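Local coordinates for protein LigF (PDB 4XT0) that cleaves beta-aryl ether bonds in lignin breakdown as a glutathione-binding enzyme of the glutathione S-transferase superfamily, at residues P146-Q149 / L150-R153; F110-C113 / V114-I117; Q161-L164 / D165-R169; S45-F48 / K49-P53; I117-A120 / F121-A125. All coordinates share one frame; numbering follows the deposited sequence.

Contact 1. Residues P146-Q149 / L150-R153; sequences PEQQ and LKWR. With GSH (glutathione), chain B.
Gln148 and Trp152, one helical turn apart, hold the two oxygens of one glutathione carboxylate. Trp152 NE1 donates to GSH O31 over 3.1 Å, and that oxygen lies at the edge of the indole, in its plane. Gln148 NE2 reaches GSH O32 over 3.2 Å, but the N-H is bent to 125° and the bond is weak. The Gln148 chain folds at chi2 (-57°), which swings its amide over toward Lys151 and the ligand. Gln56, Gln43, Val57, Glu69 and Ser70 also bond the glutathione. A leucine in place of Gln148 would probably leave GSH O32 without this donor and the carboxylate less firmly oriented beside Trp152.

The packing contacts follow the same turns. Lys151 CE lies 3.1 Å from Gln148 OE1, where the two chains cross obliquely. Gln149 and Arg153 run side by side, their end groups turned 72° apart, and Gln149 CB meets the guanidinium edge at NH1.

This is helix 146-157 of the all-helical C-terminal GST domain, which supplies part of the glutathione pocket. Trp152 also stands edge-to-face with Trp119.

The backbone bonds run from residue i+4 to residue i. Trp152 N to Gln148 O is 3.0 Å. Lys151 N to Glu147 O is longer, at 3.3 Å. A water also donates to Glu147 O, at 3.1 Å, and weakly accepts from Lys151 NZ.

Two charged ends have partners outside the turn. Arg153 forms a salt bridge with Glu136, and Glu147 forms one with Arg169 of the second subunit.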
# COMPACT_ATOMS: atom_id res chain seq x y z
N PRO A 146 15.97 -7.36 3.21
CA PRO A 146 15.92 -8.79 3.53
C PRO A 146 14.95 -9.56 2.64
O PRO A 146 15.29 -10.62 2.11
CB PRO A 146 15.45 -8.82 4.99
CG PRO A 146 15.74 -7.44 5.51
CD PRO A 146 15.56 -6.53 4.35
N GLU A 147 13.75 -9.02 2.48
CA GLU A 147 12.73 -9.61 1.63
C GLU A 147 13.24 -9.76 0.18
O GLU A 147 12.84 -10.68 -0.53
CB GLU A 147 11.43 -8.78 1.67
CG GLU A 147 10.59 -8.91 2.97
CD GLU A 147 11.21 -8.20 4.18
OE1 GLU A 147 12.01 -7.26 3.98
OE2 GLU A 147 10.91 -8.59 5.33
N GLN A 148 14.14 -8.86 -0.23
CA GLN A 148 14.71 -8.88 -1.58
C GLN A 148 15.88 -9.86 -1.67
O GLN A 148 16.15 -10.41 -2.74
CB GLN A 148 15.16 -7.48 -2.00
CG GLN A 148 14.04 -6.44 -2.01
CD GLN A 148 12.88 -6.83 -2.91
OE1 GLN A 148 11.72 -6.82 -2.49
NE2 GLN A 148 13.19 -7.17 -4.16
N GLN A 149 16.59 -10.07 -0.56
CA GLN A 149 17.65 -11.07 -0.53
C GLN A 149 17.06 -12.44 -0.82
O GLN A 149 17.63 -13.22 -1.59
CB GLN A 149 18.36 -11.07 0.83
CG GLN A 149 19.30 -9.90 1.02
CD GLN A 149 19.68 -9.73 2.47
OE1 GLN A 149 18.89 -10.01 3.36
NE2 GLN A 149 20.91 -9.27 2.71
N LEU A 150 15.91 -12.71 -0.22
CA LEU A 150 15.24 -13.99 -0.38
C LEU A 150 14.67 -14.15 -1.80
O LEU A 150 14.72 -15.23 -2.39
CB LEU A 150 14.13 -14.13 0.67
CG LEU A 150 13.50 -15.52 0.80
CD1 LEU A 150 14.58 -16.59 0.80
CD2 LEU A 150 12.65 -15.59 2.05
N LYS A 151 14.13 -13.06 -2.33
CA LYS A 151 13.61 -13.06 -3.70
C LYS A 151 14.70 -13.39 -4.73
O LYS A 151 14.47 -14.18 -5.64
CB LYS A 151 12.96 -11.72 -4.04
CG LYS A 151 11.46 -11.80 -4.23
CD LYS A 151 10.86 -10.42 -4.37
CE LYS A 151 10.70 -9.73 -3.02
NZ LYS A 151 9.48 -10.19 -2.29
N TRP A 152 15.87 -12.78 -4.57
CA TRP A 152 17.00 -13.06 -5.46
C TRP A 152 17.42 -14.53 -5.37
O TRP A 152 17.68 -15.17 -6.40
CB TRP A 152 18.20 -12.14 -5.14
CG TRP A 152 18.12 -10.80 -5.83
CD1 TRP A 152 17.90 -9.58 -5.24
CD2 TRP A 152 18.24 -10.55 -7.24
NE1 TRP A 152 17.88 -8.59 -6.20
CE2 TRP A 152 18.08 -9.16 -7.43
CE3 TRP A 152 18.45 -11.37 -8.35
CZ2 TRP A 152 18.14 -8.57 -8.70
CZ3 TRP A 152 18.51 -10.79 -9.61
CH2 TRP A 152 18.35 -9.40 -9.77
N ARG A 153 17.47 -15.07 -4.15
CA ARG A 153 17.83 -16.47 -3.93
C ARG A 153 16.85 -17.41 -4.61
O ARG A 153 17.25 -18.41 -5.21
CB ARG A 153 17.91 -16.77 -2.43
CG ARG A 153 19.06 -16.09 -1.73
CD ARG A 153 19.23 -16.58 -0.31
NE ARG A 153 20.45 -16.05 0.30
CZ ARG A 153 20.54 -14.87 0.89
NH1 ARG A 153 19.47 -14.08 0.95
NH2 ARG A 153 21.69 -14.46 1.42
N1 GSH B . 7.66 0.02 -3.13
CA1 GSH B . 8.68 0.36 -4.13
C1 GSH B . 8.14 1.29 -5.21
O11 GSH B . 8.87 2.13 -5.71
O12 GSH B . 6.88 1.20 -5.64
CB1 GSH B . 9.17 -0.95 -4.78
CG1 GSH B . 10.34 -0.63 -5.70
CD1 GSH B . 10.77 -1.88 -6.45
OE1 GSH B . 10.32 -2.96 -6.14
N2 GSH B . 11.65 -1.77 -7.46
CA2 GSH B . 12.10 -2.96 -8.20
C2 GSH B . 13.59 -3.13 -8.02
O2 GSH B . 14.27 -2.16 -7.75
CB2 GSH B . 11.83 -2.75 -9.70
SG2 GSH B . 10.06 -2.79 -10.10
N3 GSH B . 14.18 -4.35 -8.17
CA3 GSH B . 15.64 -4.46 -8.01
C3 GSH B . 16.07 -5.18 -6.75
O31 GSH B . 17.20 -5.62 -6.69
O32 GSH B . 15.24 -5.33 -5.70
O HOH W 1 10.42 -12.67 -0.24

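Contact 2. Residues F110-C113 / V114-I117; sequences FCWC and VSTI
Thr116 grips the carbonyl of Trp112 with both its backbone N-H and its hydroxyl. Thr116 N lies 2.9 Å from Trp112 O. Thr116 OG1 donates to the same oxygen at 2.7 Å. The two donors come from opposite faces of the carbonyl plane. The hydroxyl gets there because OG1 stands anti to the carbonyl carbon and beside the backbone N (chi1 -59°), which bends it back along the helix. Its hydrogen is thus used within the helix itself.

The neighbouring carbonyls each take one backbone donor. Ser115 N meets Cys111 O at 2.8 Å with a fairly straight N-H (157°). Ile117 N to Cys113 O is stretched to 3.4 Å and weak.

The apolar contact is on another side. Val114 CG2 comes within 3.6 Å of Phe110 CE1, and the two chains cross at a slant. Helix 195-204 also packs there, with Ile203 against both residues. Trp112 meets Ser115 CB with its ring edge, while Cys111 SG sits over one face, toward the rim.

Helix 161-182 packs against Cys113 and Thr116 through Glu167. The arrangement is that of a partly buried turn of helix 93-121 in the GST C-terminal bundle, with a threonine hydroxyl bonded to the carbonyl four residues back.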
# COMPACT_ATOMS: atom_id res chain seq x y z
N PHE A 110 -1.91 -6.14 -6.57
CA PHE A 110 -1.75 -6.46 -7.99
C PHE A 110 -0.28 -6.55 -8.40
O PHE A 110 0.11 -7.50 -9.10
CB PHE A 110 -2.49 -5.40 -8.85
CG PHE A 110 -2.49 -5.68 -10.34
CD1 PHE A 110 -2.34 -6.97 -10.84
CD2 PHE A 110 -2.62 -4.63 -11.25
CE1 PHE A 110 -2.33 -7.21 -12.20
CE2 PHE A 110 -2.62 -4.86 -12.62
CZ PHE A 110 -2.47 -6.15 -13.10
N CYS A 111 0.54 -5.59 -8.00
CA CYS A 111 1.94 -5.61 -8.39
C CYS A 111 2.63 -6.88 -7.88
O CYS A 111 3.39 -7.50 -8.61
CB CYS A 111 2.69 -4.38 -7.86
SG CYS A 111 4.48 -4.45 -8.22
N TRP A 112 2.33 -7.27 -6.65
CA TRP A 112 3.10 -8.34 -6.03
C TRP A 112 2.84 -9.75 -6.58
O TRP A 112 3.76 -10.57 -6.67
CB TRP A 112 2.90 -8.31 -4.51
CG TRP A 112 3.31 -7.00 -3.91
CD1 TRP A 112 2.63 -6.28 -2.97
CD2 TRP A 112 4.49 -6.22 -4.23
NE1 TRP A 112 3.32 -5.12 -2.67
CE2 TRP A 112 4.45 -5.06 -3.43
CE3 TRP A 112 5.57 -6.40 -5.11
CZ2 TRP A 112 5.45 -4.08 -3.49
CZ3 TRP A 112 6.55 -5.43 -5.17
CH2 TRP A 112 6.49 -4.28 -4.36
N CYS A 113 1.61 -10.05 -6.97
CA CYS A 113 1.38 -11.39 -7.52
C CYS A 113 2.01 -11.51 -8.91
O CYS A 113 2.63 -12.53 -9.23
CB CYS A 113 -0.11 -11.75 -7.54
SG CYS A 113 -1.22 -10.59 -8.36
N VAL A 114 1.88 -10.46 -9.72
CA VAL A 114 2.51 -10.43 -11.04
C VAL A 114 4.04 -10.49 -10.89
O VAL A 114 4.71 -11.28 -11.55
CB VAL A 114 2.12 -9.15 -11.82
CG1 VAL A 114 2.98 -8.98 -13.07
CG2 VAL A 114 0.64 -9.19 -12.18
N SER A 115 4.55 -9.66 -9.99
CA SER A 115 5.99 -9.58 -9.72
C SER A 115 6.56 -10.93 -9.28
O SER A 115 7.60 -11.36 -9.80
CB SER A 115 6.25 -8.50 -8.66
OG SER A 115 7.58 -8.56 -8.17
N THR A 116 5.89 -11.60 -8.35
CA THR A 116 6.36 -12.91 -7.87
C THR A 116 6.57 -13.88 -9.02
O THR A 116 7.56 -14.61 -9.05
CB THR A 116 5.38 -13.55 -6.86
OG1 THR A 116 5.23 -12.68 -5.74
CG2 THR A 116 5.92 -14.91 -6.39
N ILE A 117 5.64 -13.89 -9.98
CA ILE A 117 5.79 -14.76 -11.13
C ILE A 117 6.99 -14.31 -11.97
O ILE A 117 7.75 -15.13 -12.48
CB ILE A 117 4.50 -14.80 -11.97
CG1 ILE A 117 3.34 -15.33 -11.12
CG2 ILE A 117 4.68 -15.66 -13.21
CD1 ILE A 117 3.72 -16.52 -10.25

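Contact 3. Residues Q161-L164 / D165-R169; sequences QEML and DEEFR
Gln161 and Asp165 join twice, once through the side chains and once through the backbone. Gln161 NE2 donates to Asp165 OD1 over 3.0 Å with the N-H at 157°. The acceptor lies close to the amide plane. The amide meets OD1 on the syn side, 30° out of the carboxylate plane. The two flat groups are turned only slightly from parallel, although the chains cross at about a right angle. Gln161 bends at chi2 (57°), and this turns its amide along the helix toward the aspartate. Asp165 OD1 also lies 3.3 Å from Gln161 O. Both are acceptors, and the amide N-H probably offsets this approach.

The backbone bonds are the regular ones of a helix. Asp165 N to Gln161 O is 3.0 Å. Phe168 N to Leu164 O is also 3.0 Å. Glu166 N to Glu162 O and Glu167 N to Met163 O are slightly longer.

These residues form the start of helix 161-182 in the C-terminal GST domain. Its inner side faces helix 93-121: Leu164 packs on Ala120, and Glu167 lies against Ile117.

Packing within the turn is modest. Glu167 CG rests 3.2 Å from Met163 O, and the Glu167 chain then bends at its second torsion. Its OE2 forms a salt bridge with Lys170. The ring of Phe168 lies slantwise to the carbonyl of Leu164, with CD2 3.5 Å from Leu164 O, and it also touches Tyr217.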
# COMPACT_ATOMS: atom_id res chain seq x y z
N GLN A 161 6.42 -24.51 -5.04
CA GLN A 161 5.34 -24.67 -6.01
C GLN A 161 4.04 -24.06 -5.52
O GLN A 161 3.42 -23.25 -6.22
CB GLN A 161 5.13 -26.14 -6.34
CG GLN A 161 4.16 -26.37 -7.50
CD GLN A 161 4.61 -25.66 -8.76
OE1 GLN A 161 5.65 -26.00 -9.34
NE2 GLN A 161 3.85 -24.67 -9.20
N GLU A 162 3.63 -24.42 -4.30
CA GLU A 162 2.36 -23.95 -3.76
C GLU A 162 2.32 -22.42 -3.70
O GLU A 162 1.26 -21.81 -3.83
CB GLU A 162 2.09 -24.56 -2.38
CG GLU A 162 2.86 -23.90 -1.24
CD GLU A 162 2.35 -24.32 0.13
OE1 GLU A 162 2.16 -25.54 0.35
OE2 GLU A 162 2.14 -23.43 0.98
N MET A 163 3.48 -21.80 -3.49
CA MET A 163 3.60 -20.34 -3.57
C MET A 163 3.23 -19.83 -4.97
O MET A 163 2.48 -18.87 -5.10
CB MET A 163 5.02 -19.90 -3.20
CG MET A 163 5.29 -18.42 -3.43
SD MET A 163 6.17 -17.60 -2.07
CE MET A 163 7.87 -17.87 -2.53
N LEU A 164 3.74 -20.49 -6.00
CA LEU A 164 3.45 -20.08 -7.37
C LEU A 164 1.97 -20.23 -7.70
O LEU A 164 1.37 -19.32 -8.30
CB LEU A 164 4.30 -20.89 -8.37
CG LEU A 164 5.82 -20.75 -8.22
CD1 LEU A 164 6.57 -21.60 -9.26
CD2 LEU A 164 6.23 -19.28 -8.29
N ASP A 165 1.38 -21.35 -7.31
CA ASP A 165 -0.04 -21.60 -7.54
C ASP A 165 -0.90 -20.48 -6.96
O ASP A 165 -1.83 -19.98 -7.60
CB ASP A 165 -0.46 -22.94 -6.92
CG ASP A 165 0.42 -24.09 -7.35
OD1 ASP A 165 1.05 -23.99 -8.43
OD2 ASP A 165 0.49 -25.10 -6.61
N GLU A 166 -0.60 -20.10 -5.72
CA GLU A 166 -1.39 -19.08 -5.05
C GLU A 166 -1.23 -17.72 -5.77
O GLU A 166 -2.21 -16.99 -5.95
CB GLU A 166 -0.98 -18.97 -3.58
CG GLU A 166 -1.47 -17.73 -2.87
CD GLU A 166 -2.97 -17.71 -2.65
OE1 GLU A 166 -3.66 -18.68 -3.04
OE2 GLU A 166 -3.48 -16.71 -2.09
N GLU A 167 -0.01 -17.41 -6.18
CA GLU A 167 0.27 -16.14 -6.85
C GLU A 167 -0.50 -16.02 -8.15
O GLU A 167 -1.04 -14.95 -8.46
CB GLU A 167 1.77 -15.98 -7.11
CG GLU A 167 2.60 -15.78 -5.85
CD GLU A 167 2.01 -14.74 -4.91
OE1 GLU A 167 1.73 -13.62 -5.36
OE2 GLU A 167 1.81 -15.05 -3.72
N PHE A 168 -0.53 -17.12 -8.90
CA PHE A 168 -1.32 -17.20 -10.13
C PHE A 168 -2.80 -16.93 -9.87
O PHE A 168 -3.43 -16.20 -10.63
CB PHE A 168 -1.14 -18.57 -10.82
CG PHE A 168 -0.09 -18.57 -11.89
CD1 PHE A 168 -0.23 -17.77 -13.02
CD2 PHE A 168 1.06 -19.34 -11.75
CE1 PHE A 168 0.74 -17.75 -14.01
CE2 PHE A 168 2.04 -19.33 -12.74
CZ PHE A 168 1.88 -18.53 -13.87
N ARG A 169 -3.37 -17.52 -8.81
CA ARG A 169 -4.78 -17.26 -8.49
C ARG A 169 -5.05 -15.79 -8.24
O ARG A 169 -6.09 -15.26 -8.64
CB ARG A 169 -5.25 -18.05 -7.26
CG ARG A 169 -6.78 -17.93 -7.12
CD ARG A 169 -7.33 -18.11 -5.71
NE ARG A 169 -7.32 -16.87 -4.95
CZ ARG A 169 -6.56 -16.69 -3.88
NH1 ARG A 169 -5.77 -17.68 -3.48
NH2 ARG A 169 -6.57 -15.54 -3.22

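Contact 4. Residues S45-F48 / K49-P53; sequences SDWF and KKINP
Lys49 lies along the carbonyl of Ser45, to which its backbone N donates over 3.1 Å. Its CG comes within 3.3 Å of Ser45 O, and a bend at chi3 (-69°) brings CE back over the same group. NZ ends 4.3 Å from Asp46 OD1, too far for a salt bridge, and bonds weakly to Asn142 O. An alanine here would probably leave Asp46 without this nearby positive charge and uncover the Ser45 carbonyl.

Lys50 N bonds to Asp46 O. Its chain curls back at chi2, chi3 and chi4, so that NZ donates to Trp47 O at 2.7 Å. Ile51 follows, with CD1 at the edge of the Trp47 ring, 4.0 Å from CZ3. Asn52 N then closes the turn on Phe48 O, over 2.9 Å and almost straight (171°). Its ND2 bonds to Gln56 O.

At the start, Ser45 is the N-cap: OG accepts from Phe48 N and also bonds to Glu42 O. This short helix 46-51 belongs to the thioredoxin-like N-terminal domain, with Phe48 and Ile51 against Tyr9 of the sheet. Side chains thus supplement the few backbone bonds: Ser45 OG takes one N-H, and Lys50 NZ reaches one carbonyl.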
# COMPACT_ATOMS: atom_id res chain seq x y z
N SER A 45 24.80 -0.50 -6.71
CA SER A 45 26.10 0.16 -6.81
C SER A 45 26.23 1.15 -5.66
O SER A 45 25.22 1.58 -5.09
CB SER A 45 26.27 0.86 -8.15
OG SER A 45 25.37 1.96 -8.27
N ASP A 46 27.46 1.51 -5.32
CA ASP A 46 27.69 2.49 -4.26
C ASP A 46 27.19 3.88 -4.67
O ASP A 46 26.68 4.63 -3.84
CB ASP A 46 29.18 2.57 -3.89
CG ASP A 46 29.68 1.31 -3.21
OD1 ASP A 46 28.90 0.69 -2.45
OD2 ASP A 46 30.85 0.93 -3.45
N TRP A 47 27.31 4.20 -5.96
CA TRP A 47 26.87 5.51 -6.41
C TRP A 47 25.34 5.62 -6.40
O TRP A 47 24.81 6.70 -6.15
CB TRP A 47 27.43 5.85 -7.81
CG TRP A 47 26.86 5.10 -8.99
CD1 TRP A 47 27.43 4.04 -9.64
CD2 TRP A 47 25.63 5.39 -9.69
NE1 TRP A 47 26.63 3.64 -10.68
CE2 TRP A 47 25.52 4.45 -10.74
CE3 TRP A 47 24.62 6.34 -9.52
CZ2 TRP A 47 24.44 4.43 -11.62
CZ3 TRP A 47 23.53 6.32 -10.40
CH2 TRP A 47 23.45 5.38 -11.43
N PHE A 48 24.63 4.53 -6.66
CA PHE A 48 23.17 4.64 -6.66
C PHE A 48 22.60 4.58 -5.24
O PHE A 48 21.61 5.25 -4.95
CB PHE A 48 22.50 3.58 -7.53
CG PHE A 48 20.99 3.69 -7.50
CD1 PHE A 48 20.36 4.77 -8.10
CD2 PHE A 48 20.22 2.77 -6.81
CE1 PHE A 48 18.97 4.92 -8.04
CE2 PHE A 48 18.83 2.90 -6.75
CZ PHE A 48 18.21 3.98 -7.37
N LYS A 49 23.22 3.79 -4.37
CA LYS A 49 22.74 3.67 -2.99
C LYS A 49 22.97 4.97 -2.22
O LYS A 49 22.35 5.21 -1.18
CB LYS A 49 23.41 2.48 -2.29
CG LYS A 49 22.92 1.13 -2.80
CD LYS A 49 23.42 -0.06 -1.98
CE LYS A 49 24.91 -0.29 -2.16
NZ LYS A 49 25.36 -1.55 -1.49
N LYS A 50 23.85 5.81 -2.75
CA LYS A 50 24.01 7.17 -2.24
C LYS A 50 22.75 8.01 -2.54
O LYS A 50 22.34 8.84 -1.73
CB LYS A 50 25.26 7.79 -2.87
CG LYS A 50 25.40 9.29 -2.72
CD LYS A 50 26.11 9.85 -3.94
CE LYS A 50 25.22 9.73 -5.18
NZ LYS A 50 25.92 9.16 -6.38
N ILE A 51 22.13 7.77 -3.70
CA ILE A 51 20.88 8.44 -4.07
C ILE A 51 19.68 7.84 -3.33
O ILE A 51 18.87 8.56 -2.72
CB ILE A 51 20.66 8.37 -5.59
CG1 ILE A 51 21.78 9.13 -6.31
CG2 ILE A 51 19.30 8.92 -5.98
CD1 ILE A 51 21.88 8.81 -7.78
N ASN A 52 19.58 6.51 -3.35
CA ASN A 52 18.55 5.80 -2.61
C ASN A 52 19.16 4.64 -1.82
O ASN A 52 19.47 3.59 -2.39
CB ASN A 52 17.46 5.29 -3.56
CG ASN A 52 16.41 4.46 -2.86
OD1 ASN A 52 16.29 4.50 -1.63
ND2 ASN A 52 15.65 3.70 -3.64
N PRO A 53 19.31 4.81 -0.50
CA PRO A 53 19.96 3.77 0.31
C PRO A 53 19.20 2.43 0.30
O PRO A 53 19.78 1.41 0.68
CB PRO A 53 19.99 4.38 1.71
CG PRO A 53 19.93 5.87 1.47
CD PRO A 53 19.01 6.01 0.29

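Contact 5. Residues I117-A120 / F121-A125; sequences IGWA and FGIKA
Ile123 and Trp119 meet in a CH-pi contact. Ile123 CD1 sits over one face of the indole, toward its rim, 3.9 Å from the centre of the six-membered ring. Its closest ring atom is Trp119 CE3, at 3.5 Å. The CG1 branch of Ile123 stands between the backbone N and the carbonyl carbon (chi1 58°), and the extended chain beyond it carries the methyl up to the ring.

A second CH-pi contact joins neighbours. Ala120 CB lies over the centre of the Phe121 ring, 4.0 Å away and 11° off the normal. Ile117 runs alongside Phe121, with CG2 3.7 Å from CD2. The phenyl ring thus has Ala120 on a face and Ile117 beside it.

Farther out are the last bonds of the helix. Phe121 N donates to Ile117 O at 3.1 Å. Gly122 N approaches Gly118 O at 2.6 Å, a short bond with a bent N-H. This close approach goes with a residue that has no side chain. Beyond this the chain leaves the helix, and a water bridges the break. It donates to Trp119 O over 2.9 Å and weakly accepts from Ile123 N. Lys124 turns its amine to Gln128.

The segment ends helix 93-121 and leads into helix 124-128. Ile123 faces Trp152 on helix 146-157, where Trp119 also touches Ala155, and Phe121 packs on Leu164 of helix 161-182.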
# COMPACT_ATOMS: atom_id res chain seq x y z
N ILE A 117 5.64 -13.89 -9.98
CA ILE A 117 5.79 -14.76 -11.13
C ILE A 117 6.99 -14.31 -11.97
O ILE A 117 7.75 -15.13 -12.48
CB ILE A 117 4.50 -14.80 -11.97
CG1 ILE A 117 3.34 -15.33 -11.12
CG2 ILE A 117 4.68 -15.66 -13.21
CD1 ILE A 117 3.72 -16.52 -10.25
N GLY A 118 7.17 -12.99 -12.09
CA GLY A 118 8.33 -12.41 -12.76
C GLY A 118 9.67 -12.81 -12.16
O GLY A 118 10.60 -13.14 -12.90
N TRP A 119 9.79 -12.79 -10.84
CA TRP A 119 11.03 -13.21 -10.17
C TRP A 119 11.33 -14.69 -10.40
O TRP A 119 12.49 -15.09 -10.51
CB TRP A 119 10.97 -12.92 -8.67
CG TRP A 119 11.28 -11.49 -8.31
CD1 TRP A 119 10.39 -10.45 -8.25
CD2 TRP A 119 12.56 -10.95 -7.96
NE1 TRP A 119 11.04 -9.29 -7.89
CE2 TRP A 119 12.37 -9.57 -7.71
CE3 TRP A 119 13.84 -11.49 -7.84
CZ2 TRP A 119 13.42 -8.73 -7.35
CZ3 TRP A 119 14.88 -10.65 -7.48
CH2 TRP A 119 14.66 -9.29 -7.23
N ALA A 120 10.28 -15.50 -10.47
CA ALA A 120 10.45 -16.93 -10.63
C ALA A 120 10.94 -17.30 -12.03
O ALA A 120 11.82 -18.14 -12.18
CB ALA A 120 9.14 -17.66 -10.31
N PHE A 121 10.38 -16.65 -13.05
CA PHE A 121 10.64 -17.05 -14.43
C PHE A 121 11.35 -15.98 -15.27
O PHE A 121 11.99 -16.30 -16.27
CB PHE A 121 9.33 -17.42 -15.11
CG PHE A 121 8.51 -18.44 -14.37
CD1 PHE A 121 9.11 -19.57 -13.84
CD2 PHE A 121 7.15 -18.26 -14.20
CE1 PHE A 121 8.35 -20.51 -13.15
CE2 PHE A 121 6.39 -19.19 -13.52
CZ PHE A 121 6.99 -20.31 -12.99
N GLY A 122 11.25 -14.72 -14.86
CA GLY A 122 11.62 -13.60 -15.71
C GLY A 122 13.07 -13.13 -15.77
O GLY A 122 13.53 -12.70 -16.83
N ILE A 123 13.80 -13.18 -14.65
CA ILE A 123 15.17 -12.66 -14.63
C ILE A 123 16.20 -13.77 -14.38
O ILE A 123 17.23 -13.56 -13.73
CB ILE A 123 15.35 -11.54 -13.56
CG1 ILE A 123 14.98 -12.04 -12.17
CG2 ILE A 123 14.51 -10.32 -13.92
CD1 ILE A 123 15.10 -10.97 -11.10
N LYS A 124 15.91 -14.94 -14.93
CA LYS A 124 16.74 -16.12 -14.74
C LYS A 124 18.20 -15.90 -15.14
O LYS A 124 19.11 -16.44 -14.50
CB LYS A 124 16.16 -17.30 -15.53
CG LYS A 124 16.10 -18.60 -14.75
CD LYS A 124 15.26 -18.44 -13.49
CE LYS A 124 15.15 -19.75 -12.74
NZ LYS A 124 16.49 -20.32 -12.46
N ALA A 125 18.41 -15.10 -16.18
CA ALA A 125 19.76 -14.87 -16.73
C ALA A 125 20.59 -13.98 -15.82
O ALA A 125 21.75 -14.28 -15.53
CB ALA A 125 19.68 -14.27 -18.11
O HOH W 2 14.11 -15.54 -12.84

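All five are local contacts along the chain. Contacts 1, 2 and 3 lie within regular helix, contact 4 in a short weakly bonded helix, and contact 5 at a helix end. Contacts 2, 4 and 5 are partly buried; contacts 1 and 3 are surface. Contacts 2 and 5 share helix 93-121 and Ile117, and contact 3 packs beside both. Contact 1 touches contact 5 where Trp152 meets Trp119. Only contact 4 lies in the N-terminal domain. A threonine hydroxyl on a backbone carbonyl marks contact 2, and aromatic and aliphatic packing contact 5. Amide and carboxylate pairing marks contact 3, lysine and capping bonds contact 4. Contact 1 turns Gln148 and Trp152 to glutathione.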